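Local atomic coordinates of ganglioside-induced differentiation-associated protein 2 (Homo sapiens, PDB entry 4UML), a protein that is of unsettled function but carries in this chain a macro domain, a fold that in many relatives binds ADP-ribose. Residues A[71-76]-A[166-171]; A[12-17]-A[67-72]. All coordinates share one frame; numbering follows the deposited sequence.

Interaction 1. Residues A[71-76]-A[166-171]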
loop_
_atom_site.group_PDB
_atom_site.type_symbol
_atom_site.label_atom_id
_atom_site.label_comp_id
_atom_site.label_asym_id
_atom_site.label_seq_id
_atom_site.Cartn_x
_atom_site.Cartn_y
_atom_site.Cartn_z
ATOM N N ALA A 71 -1.560 8.742 4.885
ATOM C CA ALA A 71 -2.302 7.523 5.136
ATOM C C ALA A 71 -1.400 6.293 5.046
ATOM O O ALA A 71 -0.474 6.218 4.218
ATOM C CB ALA A 71 -3.446 7.380 4.144
ATOM N N ILE A 72 -1.664 5.341 5.917
ATOM C CA ILE A 72 -1.140 3.997 5.779
ATOM C C ILE A 72 -2.304 3.070 5.460
ATOM O O ILE A 72 -3.482 3.382 5.731
ATOM C CB ILE A 72 -0.313 3.515 6.989
ATOM C CG1 ILE A 72 -1.169 3.454 8.263
ATOM C CG2 ILE A 72 0.912 4.372 7.192
ATOM C CD1 ILE A 72 -0.778 2.292 9.106
ATOM N N VAL A 73 -1.963 1.951 4.847
ATOM C CA VAL A 73 -2.926 1.005 4.344
ATOM C C VAL A 73 -2.969 -0.278 5.201
ATOM O O VAL A 73 -1.954 -0.880 5.491
ATOM C CB VAL A 73 -2.599 0.632 2.903
ATOM C CG1 VAL A 73 -3.594 -0.402 2.381
ATOM C CG2 VAL A 73 -2.570 1.859 1.995
ATOM N N ASN A 74 -4.172 -0.627 5.622
ATOM C CA ASN A 74 -4.474 -1.830 6.348
ATOM C C ASN A 74 -5.137 -2.777 5.359
ATOM O O ASN A 74 -5.870 -2.349 4.460
ATOM C CB ASN A 74 -5.409 -1.535 7.514
ATOM C CG ASN A 74 -5.761 -2.807 8.310
ATOM O OD1 ASN A 74 -4.928 -3.659 8.496
ATOM N ND2 ASN A 74 -7.011 -2.941 8.707
ATOM N N THR A 75 -4.763 -4.042 5.444
ATOM C CA THR A 75 -5.352 -5.086 4.620
ATOM C C THR A 75 -6.122 -6.037 5.526
ATOM O O THR A 75 -5.616 -6.415 6.603
ATOM C CB THR A 75 -4.318 -5.777 3.722
ATOM O OG1 THR A 75 -4.996 -6.548 2.734
ATOM C CG2 THR A 75 -3.326 -6.661 4.497
ATOM N N SER A 76 -7.340 -6.402 5.112
ATOM C CA SER A 76 -8.276 -7.047 6.046
ATOM C C SER A 76 -9.234 -8.029 5.369
ATOM O O SER A 76 -8.986 -8.473 4.244
ATOM C CB SER A 76 -9.022 -5.961 6.798
ATOM O OG SER A 76 -9.587 -6.425 8.004
ATOM N N GLY A 166 1.592 5.151 2.606
ATOM C CA GLY A 166 2.332 3.962 2.978
ATOM C C GLY A 166 1.548 2.705 2.682
ATOM O O GLY A 166 0.605 2.387 3.374
ATOM N N PHE A 167 1.922 2.004 1.633
ATOM C CA PHE A 167 1.328 0.713 1.334
ATOM C C PHE A 167 1.932 -0.406 2.154
ATOM O O PHE A 167 3.138 -0.498 2.282
ATOM C CB PHE A 167 1.504 0.322 -0.136
ATOM C CG PHE A 167 0.554 1.001 -1.065
ATOM C CD1 PHE A 167 -0.723 0.487 -1.278
ATOM C CD2 PHE A 167 0.947 2.136 -1.745
ATOM C CE1 PHE A 167 -1.598 1.110 -2.140
ATOM C CE2 PHE A 167 0.078 2.751 -2.607
ATOM C CZ PHE A 167 -1.192 2.257 -2.792
ATOM N N CYS A 168 1.066 -1.265 2.680
ATOM C CA CYS A 168 1.466 -2.603 3.101
ATOM C C CYS A 168 1.413 -3.447 1.840
ATOM O O CYS A 168 0.913 -3.016 0.776
ATOM C CB CYS A 168 0.534 -3.164 4.171
ATOM S SG CYS A 168 -1.183 -3.391 3.597
ATOM N N VAL A 169 1.922 -4.660 1.944
ATOM C CA VAL A 169 1.707 -5.628 0.893
ATOM C C VAL A 169 0.246 -6.031 1.022
ATOM O O VAL A 169 -0.135 -6.637 2.030
ATOM C CB VAL A 169 2.688 -6.808 1.068
ATOM C CG1 VAL A 169 2.406 -7.890 0.030
ATOM C CG2 VAL A 169 4.130 -6.305 0.914
ATOM N N ILE A 170 -0.609 -5.621 0.065
ATOM C CA ILE A 170 -2.049 -5.797 0.253
ATOM C C ILE A 170 -2.472 -7.286 0.244
ATOM O O ILE A 170 -3.441 -7.653 0.895
ATOM C CB ILE A 170 -2.885 -4.943 -0.776
ATOM C CG1 ILE A 170 -2.717 -3.450 -0.405
ATOM C CG2 ILE A 170 -4.366 -5.315 -0.778
ATOM C CD1 ILE A 170 -3.340 -2.461 -1.368
ATOM N N ASN A 171 -1.757 -8.098 -0.503
ATOM C CA ASN A 171 -2.025 -9.530 -0.560
ATOM C C ASN A 171 -1.441 -10.176 0.697
ATOM O O ASN A 171 -0.236 -10.245 0.835
ATOM C CB ASN A 171 -1.403 -10.140 -1.827
ATOM C CG ASN A 171 0.041 -9.692 -2.073
ATOM O OD1 ASN A 171 0.335 -8.496 -2.289
ATOM N ND2 ASN A 171 0.956 -10.654 -2.061
#
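Two parallel neighbours in the central sheet of a macro domain run side by side through the bridge of I72 with G166 and then part. G166 N gives a nearly straight bond of 2.8 Å to A71 O, with an angle of 170° at the hydrogen. V73 N returns a more bent bond of 3.0 Å to G166 O, an oxygen that I72 CA also approaches at 3.4 Å in a CA-H...O contact. G166, being glycine, brings its bare backbone up against I72.

Beyond F167 segment 166-171 leaves the strand, and side chains take over from backbone bonds. V73 points toward it and divides its two methyls: CG2 meets F167 CD1 obliquely at 4.0 Å, whereas CG1, anti to the backbone N (chi1 178°), reaches both C168 SG and I170 CG1. The thiol enters between the two segments, with C168 SG 3.2 Å from V73 O. Further on, T75 closes the gap. Its hydroxyl is also turned anti to its amide nitrogen (chi1 -166°), and T75 OG1 donates to I170 O at 2.6 Å, in the carbonyl plane and on a lone pair, so one side chain bridges segments that have lost their backbone pairing.

All ten touching residues are buried. On the other edge of 71-75, backbone bonds join I72 and N74 to strand 125-129, and the N74 amide is held by S87 and H128. Helix 139-159 packs against V73, F167 and I170, while helix 85-94 packs against I72, N74 and C168.

Interaction 2. Residues A[12-17]-A[67-72]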
loop_
_atom_site.group_PDB
_atom_site.type_symbol
_atom_site.label_atom_id
_atom_site.label_comp_id
_atom_site.label_asym_id
_atom_site.label_seq_id
_atom_site.Cartn_x
_atom_site.Cartn_y
_atom_site.Cartn_z
ATOM N N VAL A 12 8.627 6.449 12.290
ATOM C CA VAL A 12 9.575 6.498 11.197
ATOM C C VAL A 12 9.189 7.623 10.245
ATOM O O VAL A 12 8.073 7.656 9.710
ATOM C CB VAL A 12 9.612 5.151 10.461
ATOM C CG1 VAL A 12 10.374 5.257 9.144
ATOM C CG2 VAL A 12 10.208 4.093 11.374
ATOM N N ASP A 13 10.108 8.569 10.057
ATOM C CA ASP A 13 9.829 9.732 9.255
ATOM C C ASP A 13 10.062 9.412 7.801
ATOM O O ASP A 13 11.170 9.045 7.421
ATOM C CB ASP A 13 10.725 10.902 9.681
ATOM C CG ASP A 13 10.448 12.178 8.927
ATOM O OD1 ASP A 13 9.495 12.302 8.096
ATOM O OD2 ASP A 13 11.230 13.116 9.179
ATOM N N VAL A 14 9.031 9.592 6.984
ATOM C CA VAL A 14 9.120 9.268 5.565
ATOM C C VAL A 14 10.201 10.119 4.843
ATOM O O VAL A 14 10.780 9.681 3.845
ATOM C CB VAL A 14 7.743 9.322 4.872
ATOM C CG1 VAL A 14 7.120 10.722 4.942
ATOM C CG2 VAL A 14 7.862 8.873 3.425
ATOM N N ASP A 15 10.498 11.300 5.382
ATOM C CA ASP A 15 11.558 12.170 4.826
ATOM C C ASP A 15 12.950 11.610 4.896
ATOM O O ASP A 15 13.767 11.957 4.065
ATOM C CB ASP A 15 11.585 13.506 5.548
ATOM C CG ASP A 15 10.444 14.389 5.163
ATOM O OD1 ASP A 15 9.724 14.026 4.202
ATOM O OD2 ASP A 15 10.275 15.451 5.824
ATOM N N THR A 16 13.243 10.800 5.905
ATOM C CA THR A 16 14.550 10.183 6.023
ATOM C C THR A 16 14.757 8.976 5.089
ATOM O O THR A 16 15.864 8.447 5.015
ATOM C CB THR A 16 14.833 9.708 7.461
ATOM O OG1 THR A 16 13.880 8.698 7.844
ATOM C CG2 THR A 16 14.796 10.896 8.436
ATOM N N LEU A 17 13.701 8.508 4.415
ATOM C CA LEU A 17 13.791 7.227 3.713
ATOM C C LEU A 17 14.318 7.467 2.315
ATOM O O LEU A 17 13.779 8.296 1.583
ATOM C CB LEU A 17 12.419 6.492 3.686
ATOM C CG LEU A 17 11.826 6.166 5.059
ATOM C CD1 LEU A 17 10.541 5.325 4.959
ATOM C CD2 LEU A 17 12.859 5.463 5.937
ATOM N N LEU A 67 4.899 4.428 10.012
ATOM C CA LEU A 67 5.186 5.492 9.062
ATOM C C LEU A 67 4.321 6.722 9.281
ATOM O O LEU A 67 3.135 6.610 9.538
ATOM C CB LEU A 67 5.014 4.973 7.630
ATOM C CG LEU A 67 6.017 3.938 7.130
ATOM C CD1 LEU A 67 5.516 3.364 5.809
ATOM C CD2 LEU A 67 7.404 4.549 6.982
ATOM N N ASN A 68 4.914 7.910 9.164
ATOM C CA ASN A 68 4.152 9.159 9.227
ATOM C C ASN A 68 3.652 9.637 7.849
ATOM O O ASN A 68 3.514 10.820 7.626
ATOM C CB ASN A 68 4.976 10.257 9.921
ATOM C CG ASN A 68 6.153 10.706 9.084
ATOM O OD1 ASN A 68 6.598 9.973 8.193
ATOM N ND2 ASN A 68 6.652 11.920 9.338
ATOM N N CYS A 69 3.350 8.724 6.937
ATOM C CA CYS A 69 2.652 9.076 5.717
ATOM C C CYS A 69 1.279 9.656 6.051
ATOM O O CYS A 69 0.734 9.397 7.142
ATOM C CB CYS A 69 2.509 7.831 4.832
ATOM S SG CYS A 69 4.087 7.146 4.262
ATOM N N THR A 70 0.683 10.382 5.106
ATOM C CA THR A 70 -0.651 10.958 5.299
ATOM C C THR A 70 -1.639 9.837 5.646
ATOM O O THR A 70 -2.460 9.987 6.578
ATOM C CB THR A 70 -1.140 11.731 4.055
ATOM O OG1 THR A 70 -0.073 12.585 3.599
ATOM C CG2 THR A 70 -2.412 12.571 4.386
ATOM N N ALA A 71 -1.560 8.742 4.885
ATOM C CA ALA A 71 -2.302 7.523 5.136
ATOM C C ALA A 71 -1.400 6.293 5.046
ATOM O O ALA A 71 -0.474 6.218 4.218
ATOM C CB ALA A 71 -3.446 7.380 4.144
ATOM N N ILE A 72 -1.664 5.341 5.917
ATOM C CA ILE A 72 -1.140 3.997 5.779
ATOM C C ILE A 72 -2.304 3.070 5.460
ATOM O O ILE A 72 -3.482 3.382 5.731
ATOM C CB ILE A 72 -0.313 3.515 6.989
ATOM C CG1 ILE A 72 -1.169 3.454 8.263
ATOM C CG2 ILE A 72 0.912 4.372 7.192
ATOM C CD1 ILE A 72 -0.778 2.292 9.106
#
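With chi1 at 69°, N68 has its CG between its own backbone N and carbonyl carbon, and this turn of the side chain carries the amide over to D13 and V14. D13 has its carboxylate trans to its own nitrogen (chi1 -177°), which brings D13 OD1 to the N68 amide. N68 ND2 donates to D13 OD1 at 3.1 Å from above the carboxylate plane, the two flat groups standing almost perpendicular. The amide oxygen does the opposite job: N68 OD1 accepts from V14 N at 2.7 Å, the donor tilted slightly from the carbonyl plane. The backbone adds a third bond, N68 N to V12 O at 3.2 Å.

D13 OD1 also receives D15 N from the opposite face of its plane, closing an Asx turn at the start of the 3-10 segment 14-16. Beside this polar cluster lies an apolar patch. L67 CD2 touches V12 CG1 at 3.7 Å and L17 CD1 at 3.8 Å, while V14 CG2 rests near C69 SG; W60 and V205 of neighbouring strands extend the patch.

Donor and acceptor ends of one amide are thus both used, which should fix its flip. With two N-H groups at OD1, the D13 carboxylate is probably stabilised as the anion, and one aspartate serves both the Asx turn and the bond to N68.

Overall arrangement
The two contacts meet on one stretch of chain: residues 67-70 lead into strand 71-75, and A71 and I72 belong to both segment pairs. The centre of interaction 1 lies about 4 Å from the centre of the chain, wholly buried in the sheet; the centre of interaction 2 is about 13 Å from that of interaction 1, and this partly buried contact joins the N-terminal loop to the approach of the same strand. They touch where C69 SG packs on G166 N. The principle illustrated is that chemistry follows place: inside, strand bonds, apolar packing and a threonine hydroxyl hold neighbouring segments, whereas nearer the surface a carboxylate and an amide share the work with a small apolar patch.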